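Carboxylic ester hydrolase (Aspergillus niger, PDB 7K4O) hydrolyses the ester bonds of tannins as a serine esterase of the tannase family, and has gallic acid bound in this crystal. Local coordinates at residues I309-H314 / G318-F323; T378-M383 / L546-M551; Y64-I69 / H155-L160; P21-F24 / I28-D31. All blocks are in the same frame, centred on the assembly; numbering follows the deposited sequence.

Interaction 1: residues I309-H314 / G318-F323; sequences IINGLH and GRRVYF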
loop_
_atom_site.group_PDB
_atom_site.type_symbol
_atom_site.label_atom_id
_atom_site.label_comp_id
_atom_site.label_asym_id
_atom_site.label_seq_id
_atom_site.Cartn_x
_atom_site.Cartn_y
_atom_site.Cartn_z
ATOM N N ILE A 309 -3.241 -13.974 17.856
ATOM C CA ILE A 309 -3.218 -13.248 16.546
ATOM C C ILE A 309 -2.304 -12.044 16.711
ATOM O O ILE A 309 -1.340 -11.873 15.941
ATOM C CB ILE A 309 -4.616 -12.864 16.091
ATOM C CG1 ILE A 309 -5.415 -14.103 15.705
ATOM C CG2 ILE A 309 -4.539 -11.865 14.931
ATOM C CD1 ILE A 309 -6.889 -13.868 15.493
ATOM N N ILE A 310 -2.571 -11.222 17.717
ATOM C CA ILE A 310 -1.747 -10.000 17.932
ATOM C C ILE A 310 -0.277 -10.350 18.098
ATOM O O ILE A 310 0.578 -9.577 17.641
ATOM C CB ILE A 310 -2.337 -9.153 19.071
ATOM C CG1 ILE A 310 -3.660 -8.583 18.573
ATOM C CG2 ILE A 310 -1.383 -8.071 19.553
ATOM C CD1 ILE A 310 -4.493 -7.915 19.621
ATOM N N ASN A 311 0.057 -11.470 18.743
ATOM C CA ASN A 311 1.457 -11.840 19.027
ATOM C C ASN A 311 2.226 -12.269 17.752
ATOM O O ASN A 311 3.425 -12.359 17.844
ATOM C CB ASN A 311 1.498 -13.005 20.025
ATOM C CG ASN A 311 2.854 -13.200 20.646
ATOM O OD1 ASN A 311 3.432 -12.276 21.225
ATOM N ND2 ASN A 311 3.379 -14.407 20.539
ATOM N N GLY A 312 1.528 -12.547 16.668
ATOM C CA GLY A 312 2.168 -12.862 15.367
ATOM C C GLY A 312 2.565 -14.332 15.259
ATOM O O GLY A 312 2.730 -15.024 16.284
ATOM N N LEU A 313 2.786 -14.778 14.038
ATOM C CA LEU A 313 3.143 -16.192 13.754
ATOM C C LEU A 313 4.442 -16.563 14.446
ATOM O O LEU A 313 5.502 -15.942 14.216
ATOM C CB LEU A 313 3.229 -16.407 12.250
ATOM C CG LEU A 313 3.739 -17.778 11.835
ATOM C CD1 LEU A 313 2.769 -18.865 12.252
ATOM C CD2 LEU A 313 3.927 -17.810 10.336
ATOM N N HIS A 314 4.362 -17.619 15.271
ATOM C CA HIS A 314 5.539 -18.303 15.858
ATOM C C HIS A 314 5.449 -19.780 15.446
ATOM O O HIS A 314 4.349 -20.245 15.189
ATOM C CB HIS A 314 5.583 -18.162 17.389
ATOM C CG HIS A 314 5.882 -16.787 17.889
ATOM N ND1 HIS A 314 4.998 -15.746 17.695
ATOM C CD2 HIS A 314 6.928 -16.293 18.584
ATOM C CE1 HIS A 314 5.500 -14.663 18.276
ATOM N NE2 HIS A 314 6.674 -14.950 18.849
ATOM N N GLY A 318 8.286 -22.120 19.166
ATOM C CA GLY A 318 8.157 -20.793 19.808
ATOM C C GLY A 318 9.015 -19.695 19.164
ATOM O O GLY A 318 9.092 -18.595 19.734
ATOM N N ARG A 319 9.631 -19.928 18.006
ATOM C CA ARG A 319 10.485 -18.902 17.361
ATOM C C ARG A 319 9.592 -18.025 16.487
ATOM O O ARG A 319 8.689 -18.538 15.817
ATOM C CB ARG A 319 11.587 -19.558 16.532
ATOM C CG ARG A 319 12.595 -20.371 17.353
ATOM C CD ARG A 319 13.542 -21.128 16.422
ATOM N NE ARG A 319 12.784 -22.131 15.642
ATOM C CZ ARG A 319 13.269 -23.303 15.181
ATOM N NH1 ARG A 319 14.539 -23.637 15.336
ATOM N NH2 ARG A 319 12.468 -24.143 14.550
ATOM N N ARG A 320 9.888 -16.723 16.477
ATOM C CA ARG A 320 9.035 -15.763 15.736
ATOM C C ARG A 320 9.335 -15.838 14.233
ATOM O O ARG A 320 10.507 -15.688 13.855
ATOM C CB ARG A 320 9.264 -14.333 16.214
ATOM C CG ARG A 320 8.293 -13.366 15.534
ATOM C CD ARG A 320 8.442 -11.942 16.018
ATOM N NE ARG A 320 7.766 -11.663 17.274
ATOM C CZ ARG A 320 6.508 -11.318 17.411
ATOM N NH1 ARG A 320 5.682 -11.291 16.377
ATOM N NH2 ARG A 320 6.061 -11.022 18.637
ATOM N N VAL A 321 8.287 -15.994 13.459
ATOM C CA VAL A 321 8.347 -16.008 11.973
ATOM C C VAL A 321 7.986 -14.625 11.413
ATOM O O VAL A 321 8.663 -14.195 10.449
ATOM C CB VAL A 321 7.421 -17.074 11.394
ATOM C CG1 VAL A 321 7.683 -17.214 9.906
ATOM C CG2 VAL A 321 7.580 -18.425 12.118
ATOM N N TYR A 322 6.940 -14.003 11.927
ATOM C CA TYR A 322 6.524 -12.676 11.423
ATOM C C TYR A 322 5.814 -11.943 12.564
ATOM O O TYR A 322 5.851 -12.383 13.714
ATOM C CB TYR A 322 5.715 -12.827 10.129
ATOM C CG TYR A 322 5.732 -11.599 9.215
ATOM C CD1 TYR A 322 6.916 -10.943 8.956
ATOM C CD2 TYR A 322 4.564 -11.100 8.658
ATOM C CE1 TYR A 322 6.941 -9.788 8.169
ATOM C CE2 TYR A 322 4.586 -9.990 7.808
ATOM C CZ TYR A 322 5.786 -9.353 7.568
ATOM O OH TYR A 322 5.774 -8.202 6.790
ATOM N N PHE A 323 5.147 -10.861 12.228
ATOM C CA PHE A 323 4.360 -10.006 13.146
ATOM C C PHE A 323 3.035 -9.778 12.497
ATOM O O PHE A 323 2.816 -10.070 11.311
ATOM C CB PHE A 323 5.131 -8.740 13.523
ATOM C CG PHE A 323 5.873 -8.114 12.361
ATOM C CD1 PHE A 323 5.163 -7.441 11.396
ATOM C CD2 PHE A 323 7.232 -8.248 12.236
ATOM C CE1 PHE A 323 5.818 -6.941 10.286
ATOM C CE2 PHE A 323 7.898 -7.683 11.161
ATOM C CZ PHE A 323 7.173 -7.055 10.191
HETATM O O HOH W 1 2.979 -9.581 16.080
HETATM O O HOH W 2 1.669 -13.030 11.896
HETATM O O HOH W 3 8.107 -13.231 20.140
#
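The chain leaves helix 300-310 through Gly-312, which has positive phi, and doubles back so that His-314 and Arg-320 form a single beta bridge. Leu-313 O is gripped twice: by Val-321 N at 2.9 Å, and weakly by Tyr-322 N. The Arg-320 side chain reaches back to Asn-311. Its bend at chi3 (-81°) sets His-314 CE1 over the centre of one guanidinium face, 3.6 Å from Arg-320 CZ; the planes are 62° apart, so this is no parallel stack. Arg-320 NH1 bonds Tyr-322 O at 2.9 Å, nearly in the guanidinium plane, and makes a weak bond to Asn-311 O. The imidazole is fixed by ND1, which donates to Gly-312 O at 2.8 Å, while Arg-320 CA lies over one ring face in a CH-pi contact. One water is hydrogen-bonded to His-314 NE2 and accepts a weak bond from Arg-320 NE; another links Ile-310 O to Arg-320 NH1. Leu-313 CD2 packs on Val-321 CB at 3.7 Å. Around this turn, Leu-313 and Val-321 rest on Met-383 of helix 376-390, Phe-323 lies against helix 425-438, and the backbone N and O of Arg-320 bond Asp-547 OD1 and Ala-548 N of the C-terminal loop.

Interaction 2: residues T378-M383 / L546-M551; sequences TLKDWM and LDAVPM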
loop_
_atom_site.group_PDB
_atom_site.type_symbol
_atom_site.label_atom_id
_atom_site.label_comp_id
_atom_site.label_asym_id
_atom_site.label_seq_id
_atom_site.Cartn_x
_atom_site.Cartn_y
_atom_site.Cartn_z
ATOM N N THR A 378 3.502 -24.971 8.599
ATOM C CA THR A 378 3.151 -24.934 7.152
ATOM C C THR A 378 3.275 -23.458 6.704
ATOM O O THR A 378 3.843 -23.211 5.607
ATOM C CB THR A 378 1.726 -25.399 6.870
ATOM O OG1 THR A 378 1.507 -26.660 7.520
ATOM C CG2 THR A 378 1.376 -25.552 5.408
ATOM N N LEU A 379 2.746 -22.545 7.504
ATOM C CA LEU A 379 2.797 -21.081 7.165
ATOM C C LEU A 379 4.264 -20.633 7.123
ATOM O O LEU A 379 4.670 -19.911 6.169
ATOM C CB LEU A 379 1.996 -20.256 8.175
ATOM C CG LEU A 379 0.509 -20.569 8.272
ATOM C CD1 LEU A 379 -0.164 -19.611 9.219
ATOM C CD2 LEU A 379 -0.200 -20.540 6.938
ATOM N N LYS A 380 5.080 -21.024 8.094
ATOM C CA LYS A 380 6.518 -20.694 8.096
ATOM C C LYS A 380 7.159 -21.197 6.802
ATOM O O LYS A 380 7.908 -20.462 6.165
ATOM C CB LYS A 380 7.201 -21.304 9.313
ATOM C CG LYS A 380 8.715 -21.234 9.280
ATOM C CD LYS A 380 9.356 -22.031 10.396
ATOM C CE LYS A 380 10.865 -21.973 10.356
ATOM N NZ LYS A 380 11.459 -22.604 11.557
ATOM N N ASP A 381 6.887 -22.432 6.430
ATOM C CA ASP A 381 7.545 -23.041 5.250
ATOM C C ASP A 381 7.160 -22.250 3.984
ATOM O O ASP A 381 8.034 -22.056 3.127
ATOM C CB ASP A 381 7.152 -24.517 5.084
ATOM C CG ASP A 381 7.735 -25.419 6.181
ATOM O OD1 ASP A 381 8.669 -24.996 6.866
ATOM O OD2 ASP A 381 7.210 -26.545 6.333
ATOM N N TRP A 382 5.910 -21.835 3.878
ATOM C CA TRP A 382 5.446 -20.997 2.731
ATOM C C TRP A 382 6.167 -19.651 2.749
ATOM O O TRP A 382 6.605 -19.184 1.653
ATOM C CB TRP A 382 3.939 -20.856 2.779
ATOM C CG TRP A 382 3.188 -22.021 2.206
ATOM C CD1 TRP A 382 3.534 -22.838 1.171
ATOM C CD2 TRP A 382 1.889 -22.452 2.638
ATOM N NE1 TRP A 382 2.527 -23.736 0.945
ATOM C CE2 TRP A 382 1.502 -23.507 1.801
ATOM C CE3 TRP A 382 0.975 -21.965 3.571
ATOM C CZ2 TRP A 382 0.259 -24.124 1.915
ATOM C CZ3 TRP A 382 -0.271 -22.552 3.669
ATOM C CH2 TRP A 382 -0.609 -23.626 2.852
ATOM N N MET A 383 6.358 -19.050 3.904
ATOM C CA MET A 383 7.017 -17.719 3.915
ATOM C C MET A 383 8.455 -17.868 3.435
ATOM O O MET A 383 8.963 -17.025 2.653
ATOM C CB MET A 383 6.945 -17.070 5.296
ATOM C CG MET A 383 5.511 -16.798 5.694
ATOM S SD MET A 383 5.427 -15.947 7.268
ATOM C CE MET A 383 3.666 -15.728 7.421
ATOM N N LEU A 546 13.106 -12.001 13.869
ATOM C CA LEU A 546 12.435 -13.152 13.218
ATOM C C LEU A 546 13.368 -14.361 13.321
ATOM O O LEU A 546 13.958 -14.811 12.310
ATOM C CB LEU A 546 12.099 -12.796 11.758
ATOM C CG LEU A 546 11.265 -11.514 11.615
ATOM C CD1 LEU A 546 10.771 -11.349 10.189
ATOM C CD2 LEU A 546 10.059 -11.525 12.532
ATOM N N ASP A 547 13.555 -14.851 14.546
ATOM C CA ASP A 547 14.577 -15.891 14.797
ATOM C C ASP A 547 14.144 -17.276 14.282
ATOM O O ASP A 547 15.006 -18.156 14.261
ATOM C CB ASP A 547 14.903 -15.925 16.293
ATOM C CG ASP A 547 13.740 -16.346 17.163
ATOM O OD1 ASP A 547 12.616 -15.863 16.986
ATOM O OD2 ASP A 547 13.989 -17.145 18.085
ATOM N N ALA A 548 12.927 -17.474 13.797
ATOM C CA ALA A 548 12.526 -18.705 13.090
ATOM C C ALA A 548 13.154 -18.791 11.690
ATOM O O ALA A 548 13.102 -19.870 11.079
ATOM C CB ALA A 548 11.044 -18.815 13.000
ATOM N N VAL A 549 13.590 -17.667 11.142
ATOM C CA VAL A 549 13.989 -17.584 9.721
ATOM C C VAL A 549 15.487 -17.412 9.638
ATOM O O VAL A 549 16.024 -16.418 10.120
ATOM C CB VAL A 549 13.245 -16.456 8.994
ATOM C CG1 VAL A 549 13.731 -16.425 7.541
ATOM C CG2 VAL A 549 11.750 -16.644 9.080
ATOM N N PRO A 550 16.272 -18.399 9.115
ATOM C CA PRO A 550 17.730 -18.248 9.104
ATOM C C PRO A 550 18.218 -17.067 8.231
ATOM O O PRO A 550 19.175 -16.458 8.554
ATOM C CB PRO A 550 18.220 -19.611 8.611
ATOM C CG PRO A 550 17.122 -20.551 8.978
ATOM C CD PRO A 550 15.830 -19.782 8.795
ATOM N N MET A 551 17.525 -16.826 7.133
ATOM C CA MET A 551 17.901 -15.730 6.192
ATOM C C MET A 551 17.520 -14.410 6.863
ATOM O O MET A 551 16.450 -14.305 7.465
ATOM C CB MET A 551 17.102 -15.837 4.897
ATOM C CG MET A 551 17.435 -17.021 3.993
ATOM S SD MET A 551 19.112 -16.984 3.426
ATOM C CE MET A 551 19.106 -15.683 2.162
HETATM O O HOH W 4 14.023 -22.340 11.926
#
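Lys-380 and Ala-548 face each other with their CA atoms 8.1 Å apart, the lysine on helix 376-390 and the alanine at the third position of a type I turn from Leu-546 to Val-549, closed by Val-549 N bonding Leu-546 O at 3.1 Å. The lysine spans the gap. Its CG stands anti to the backbone N (chi1 170°) and the rest of the chain runs fully extended, carrying CE and NZ out from the helix to the turn. There Lys-380 CE comes to 3.2 Å from Ala-548 O, and Ala-548 CB lies 4.1 Å from both CE and NZ, a loose approach beside the end of the chain. A water completes the link: it accepts from Lys-380 NZ at 2.6 Å and donates to Ala-548 O at 2.8 Å, tying the ammonium group to the turn carbonyl. Lys-380 is modelled in two conformers; the contact belongs to one of them and may be only partly populated. The ammonium group also forms a salt bridge with Asp-315, whose carboxylate is shared with Arg-319; that shared negative charge probably offsets the closeness of the two positive groups. Further along the helix, Met-383 packs on Phe-217 and Thr-220 of helix 215-221, and Trp-382 on Ile-357 of helix 351-361. The whole is a small contact, bridged by one water, between the surface of helix 376-390 and a type I beta turn of the C-terminal segment following helix 536-541, away from the gallate pocket.

Interaction 3: residues Y64-I69 / H155-L160; sequences YSHDGI and HRELSL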
loop_
_atom_site.group_PDB
_atom_site.type_symbol
_atom_site.label_atom_id
_atom_site.label_comp_id
_atom_site.label_asym_id
_atom_site.label_seq_id
_atom_site.Cartn_x
_atom_site.Cartn_y
_atom_site.Cartn_z
ATOM N N TYR A 64 0.792 -1.120 -27.116
ATOM C CA TYR A 64 2.117 -1.558 -27.573
ATOM C C TYR A 64 2.235 -3.071 -27.357
ATOM O O TYR A 64 1.386 -3.663 -26.710
ATOM C CB TYR A 64 3.240 -0.774 -26.910
ATOM C CG TYR A 64 3.475 -1.020 -25.445
ATOM C CD1 TYR A 64 4.323 -2.027 -25.012
ATOM C CD2 TYR A 64 2.903 -0.224 -24.484
ATOM C CE1 TYR A 64 4.602 -2.205 -23.666
ATOM C CE2 TYR A 64 3.144 -0.397 -23.133
ATOM C CZ TYR A 64 4.008 -1.383 -22.709
ATOM O OH TYR A 64 4.268 -1.533 -21.376
ATOM N N SER A 65 3.294 -3.647 -27.895
ATOM C CA SER A 65 3.532 -5.093 -27.740
ATOM C C SER A 65 5.015 -5.380 -27.544
ATOM O O SER A 65 5.862 -4.580 -27.957
ATOM C CB SER A 65 2.972 -5.848 -28.895
ATOM O OG SER A 65 3.568 -5.468 -30.111
ATOM N N HIS A 66 5.303 -6.521 -26.906
ATOM C CA HIS A 66 6.666 -7.028 -26.731
ATOM C C HIS A 66 6.997 -7.894 -27.937
ATOM O O HIS A 66 6.295 -8.899 -28.155
ATOM C CB HIS A 66 6.801 -7.841 -25.455
ATOM C CG HIS A 66 6.627 -7.034 -24.219
ATOM N ND1 HIS A 66 5.403 -6.775 -23.699
ATOM C CD2 HIS A 66 7.522 -6.432 -23.411
ATOM C CE1 HIS A 66 5.561 -6.017 -22.585
ATOM N NE2 HIS A 66 6.849 -5.781 -22.418
ATOM N N ASP A 67 8.054 -7.539 -28.612
ATOM C CA ASP A 67 8.559 -8.305 -29.777
ATOM C C ASP A 67 8.765 -9.765 -29.352
ATOM O O ASP A 67 9.361 -10.017 -28.334
ATOM C CB ASP A 67 9.828 -7.699 -30.314
ATOM C CG ASP A 67 9.669 -6.264 -30.812
ATOM O OD1 ASP A 67 8.491 -5.822 -30.946
ATOM O OD2 ASP A 67 10.731 -5.594 -30.975
ATOM N N GLY A 68 8.281 -10.690 -30.165
ATOM C CA GLY A 68 8.577 -12.132 -29.950
ATOM C C GLY A 68 7.539 -12.807 -29.083
ATOM O O GLY A 68 7.611 -14.053 -28.960
ATOM N N ILE A 69 6.624 -12.068 -28.418
ATOM C CA ILE A 69 5.573 -12.680 -27.567
ATOM C C ILE A 69 4.279 -12.734 -28.368
ATOM O O ILE A 69 3.601 -11.720 -28.577
ATOM C CB ILE A 69 5.394 -11.993 -26.208
ATOM C CG1 ILE A 69 6.725 -11.803 -25.481
ATOM C CG2 ILE A 69 4.356 -12.728 -25.401
ATOM C CD1 ILE A 69 6.638 -11.209 -24.082
ATOM N N HIS A 155 5.536 -1.138 -15.025
ATOM C CA HIS A 155 5.714 0.255 -14.532
ATOM C C HIS A 155 6.968 0.905 -15.122
ATOM O O HIS A 155 6.952 2.118 -15.439
ATOM C CB HIS A 155 5.733 0.304 -13.023
ATOM C CG HIS A 155 4.381 0.466 -12.450
ATOM N ND1 HIS A 155 3.641 1.655 -12.638
ATOM C CD2 HIS A 155 3.591 -0.408 -11.792
ATOM C CE1 HIS A 155 2.459 1.478 -12.083
ATOM N NE2 HIS A 155 2.402 0.242 -11.529
ATOM N N ARG A 156 8.013 0.137 -15.336
ATOM C CA ARG A 156 9.220 0.648 -16.024
ATOM C C ARG A 156 8.844 1.146 -17.423
ATOM O O ARG A 156 9.263 2.264 -17.822
ATOM C CB ARG A 156 10.268 -0.458 -16.049
ATOM C CG ARG A 156 11.541 -0.101 -16.774
ATOM C CD ARG A 156 12.131 1.140 -16.247
ATOM N NE ARG A 156 13.493 1.272 -16.797
ATOM C CZ ARG A 156 14.236 2.370 -16.624
ATOM N NH1 ARG A 156 13.814 3.373 -15.871
ATOM N NH2 ARG A 156 15.437 2.423 -17.148
ATOM N N GLU A 157 8.097 0.321 -18.181
ATOM C CA GLU A 157 7.690 0.655 -19.560
ATOM C C GLU A 157 6.774 1.891 -19.556
ATOM O O GLU A 157 6.949 2.768 -20.423
ATOM C CB GLU A 157 7.040 -0.562 -20.189
ATOM C CG GLU A 157 8.024 -1.687 -20.484
ATOM C CD GLU A 157 7.438 -3.058 -20.817
ATOM O OE1 GLU A 157 6.186 -3.187 -20.891
ATOM O OE2 GLU A 157 8.261 -3.990 -21.021
ATOM N N LEU A 158 5.804 1.917 -18.650
ATOM C CA LEU A 158 4.874 3.060 -18.529
ATOM C C LEU A 158 5.683 4.348 -18.320
ATOM O O LEU A 158 5.394 5.360 -18.987
ATOM C CB LEU A 158 3.858 2.832 -17.416
ATOM C CG LEU A 158 3.016 4.053 -16.971
ATOM C CD1 LEU A 158 2.239 4.676 -18.114
ATOM C CD2 LEU A 158 2.146 3.681 -15.796
ATOM N N SER A 159 6.614 4.351 -17.384
ATOM C CA SER A 159 7.385 5.592 -17.132
ATOM C C SER A 159 8.195 5.954 -18.364
ATOM O O SER A 159 8.209 7.166 -18.757
ATOM C CB SER A 159 8.249 5.457 -15.922
ATOM O OG SER A 159 7.453 5.361 -14.764
ATOM N N LEU A 160 8.907 5.008 -18.977
ATOM C CA LEU A 160 9.767 5.360 -20.134
ATOM C C LEU A 160 8.901 5.927 -21.252
ATOM O O LEU A 160 9.252 6.961 -21.826
ATOM C CB LEU A 160 10.532 4.137 -20.599
ATOM C CG LEU A 160 11.661 3.710 -19.676
ATOM C CD1 LEU A 160 12.175 2.317 -20.047
ATOM C CD2 LEU A 160 12.798 4.708 -19.758
#
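Glu-157 of helix 144-169 reaches across to Tyr-64 and His-66 at the end of strand 50-66, a buried helix-on-sheet contact at the flank of the mixed beta-sheet of this alpha/beta-hydrolase-clan protein. Its CB points at the strand and lies 3.2 Å from Tyr-64 OH, so the phenol oxygen sits beside the root of the side chain as well as at its end. CG, placed anti to the carbonyl carbon (chi1 -70°), is more distant, 3.9 Å from the same hydroxyl, and the chain continues extended to CD, which is 3.2 Å from His-66 NE2. Both carboxylate oxygens are used. OE1 accepts from Tyr-64 OH at 2.6 Å on its anti side, the acceptor lying in the plane of the phenol ring, whose plane is turned 77° from the carboxylate. OE2 accepts from His-66 NE2 at 2.7 Å on its syn side, with an N-H...O angle of 156°; the histidine comes from the direction opposite to the glutamate and presents its ring edge. Bonds at both oxygens, from two strand residues, fix the rotation of the carboxylate. The imidazole is held at its other nitrogen too, since His-66 ND1 bonds Asp-72; two carboxylates on one ring would probably favour its protonated form. Ile-28 of strand 28-47 and Met-149 of the same helix touch the glutamate side chain, and Ile-161 packs on the phenol. Next to the bonded hydroxyl, Tyr-64 CE1 comes to 3.3 Å from Glu-157 OE1.

Interaction 4: residues P21-F24 / I28-D31; sequences PSEF and ITID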
loop_
_atom_site.group_PDB
_atom_site.type_symbol
_atom_site.label_atom_id
_atom_site.label_comp_id
_atom_site.label_asym_id
_atom_site.label_seq_id
_atom_site.Cartn_x
_atom_site.Cartn_y
_atom_site.Cartn_z
ATOM N N PRO A 21 9.145 6.569 -31.009
ATOM C CA PRO A 21 9.121 5.534 -32.031
ATOM C C PRO A 21 9.203 4.105 -31.468
ATOM O O PRO A 21 9.800 3.892 -30.424
ATOM C CB PRO A 21 10.389 5.818 -32.852
ATOM C CG PRO A 21 11.327 6.555 -31.920
ATOM C CD PRO A 21 10.432 7.278 -30.924
ATOM N N SER A 22 8.674 3.147 -32.219
ATOM C CA SER A 22 8.960 1.717 -31.955
ATOM C C SER A 22 10.491 1.497 -31.875
ATOM O O SER A 22 11.306 2.177 -32.553
ATOM C CB SER A 22 8.271 0.825 -32.964
ATOM O OG SER A 22 6.869 0.922 -32.858
ATOM N N GLU A 23 10.893 0.597 -30.989
ATOM C CA GLU A 23 12.287 0.228 -30.651
ATOM C C GLU A 23 13.025 1.340 -29.935
ATOM O O GLU A 23 14.222 1.154 -29.652
ATOM C CB GLU A 23 13.046 -0.339 -31.855
ATOM C CG GLU A 23 12.250 -1.386 -32.572
ATOM C CD GLU A 23 11.933 -2.641 -31.740
ATOM O OE1 GLU A 23 12.701 -2.933 -30.775
ATOM O OE2 GLU A 23 10.962 -3.343 -32.088
ATOM N N PHE A 24 12.324 2.358 -29.436
ATOM C CA PHE A 24 13.016 3.337 -28.555
ATOM C C PHE A 24 13.436 2.578 -27.279
ATOM O O PHE A 24 14.402 2.937 -26.648
ATOM C CB PHE A 24 12.202 4.611 -28.382
ATOM C CG PHE A 24 11.449 4.671 -27.095
ATOM C CD1 PHE A 24 10.297 3.935 -26.929
ATOM C CD2 PHE A 24 11.903 5.441 -26.052
ATOM C CE1 PHE A 24 9.610 3.976 -25.733
ATOM C CE2 PHE A 24 11.213 5.487 -24.860
ATOM C CZ PHE A 24 10.068 4.760 -24.708
ATOM N N ILE A 28 10.193 -3.329 -27.848
ATOM C CA ILE A 28 8.849 -2.706 -27.751
ATOM C C ILE A 28 8.429 -2.123 -29.108
ATOM O O ILE A 28 9.120 -1.257 -29.621
ATOM C CB ILE A 28 8.812 -1.604 -26.678
ATOM C CG1 ILE A 28 9.159 -2.122 -25.281
ATOM C CG2 ILE A 28 7.445 -0.922 -26.672
ATOM C CD1 ILE A 28 8.220 -3.151 -24.828
ATOM N N THR A 29 7.299 -2.573 -29.612
ATOM C CA THR A 29 6.640 -2.005 -30.816
ATOM C C THR A 29 5.400 -1.249 -30.376
ATOM O O THR A 29 4.484 -1.842 -29.771
ATOM C CB THR A 29 6.361 -3.101 -31.844
ATOM O OG1 THR A 29 7.603 -3.642 -32.283
ATOM C CG2 THR A 29 5.626 -2.521 -33.048
ATOM N N ILE A 30 5.327 0.030 -30.754
ATOM C CA ILE A 30 4.159 0.859 -30.381
ATOM C C ILE A 30 3.201 0.925 -31.577
ATOM O O ILE A 30 3.691 1.150 -32.672
ATOM C CB ILE A 30 4.615 2.253 -29.930
ATOM C CG1 ILE A 30 5.382 2.104 -28.608
ATOM C CG2 ILE A 30 3.401 3.160 -29.771
ATOM C CD1 ILE A 30 6.059 3.304 -28.143
ATOM N N ASP A 31 1.919 0.683 -31.341
ATOM C CA ASP A 31 0.891 0.687 -32.425
ATOM C C ASP A 31 0.310 2.111 -32.560
ATOM O O ASP A 31 -0.624 2.455 -31.833
ATOM C CB ASP A 31 -0.226 -0.300 -32.131
ATOM C CG ASP A 31 -1.247 -0.401 -33.254
ATOM O OD1 ASP A 31 -1.072 0.293 -34.252
ATOM O OD2 ASP A 31 -2.164 -1.196 -33.108
#
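Ser-22 and Glu-23, the central residues of a type II beta turn from Pro-21 to Phe-24, dock on the start of strand 28-47, an outermost strand of the mixed sheet. Hydrogen bonds carry the contact. Glu-23 N donates to Ile-28 O at 2.9 Å, almost along the C=O axis, with an angle at the hydrogen of 163°. Two residues on, Ile-30 N donates to Ser-22 OG at 2.8 Å; the hydroxyl, set beside its own backbone N (chi1 -64°), thus takes the place a backbone carbonyl would have in a sheet ladder. The turn itself is closed by Phe-24 N bonding Pro-21 O.

Among the charged and polar ends, Glu-23 folds back at chi2 (-63°), and its OE1 bonds Gly-27 N in the loop between the two segments. OE2 lies 3.4 Å from Thr-29 OG1, a hydroxyl whose hydrogen bond goes to Asp-67. On its other edge the strand pairs with strand 50-66, Thr-29 with Ser-65 and Asp-31 with Ala-63.

Apolar contact is slighter. Ile-30 points its CB at the turn, where Leu-19 and Pro-20 also touch it, and Phe-24 leans on Ile-161 of helix 144-169. Across the segments, Phe-24 CE1 meets Ile-30 CD1 at 4.3 Å.

Overall arrangement
Along the chain the order is interaction 4, 3, 1, 2, each closing before the next opens, and in space they form two pairs. Interactions 3 and 4, centres about 9 Å apart, share the edge of the mixed sheet, where strands 28-47 and 50-66 are neighbours and helix 144-169 packs on them. Interactions 1 and 2, centres about 10 Å apart, touch where the loop after helix 300-310 probably hydrogen-bonds the segment 546-551 through its backbone. The pairs are well separated, with centres 36 to 49 Å apart: one pair lies at the sheet edge formed by the N-terminal strands, the other where the C-terminal segment meets helix 376-390 and the loop after helix 300-310.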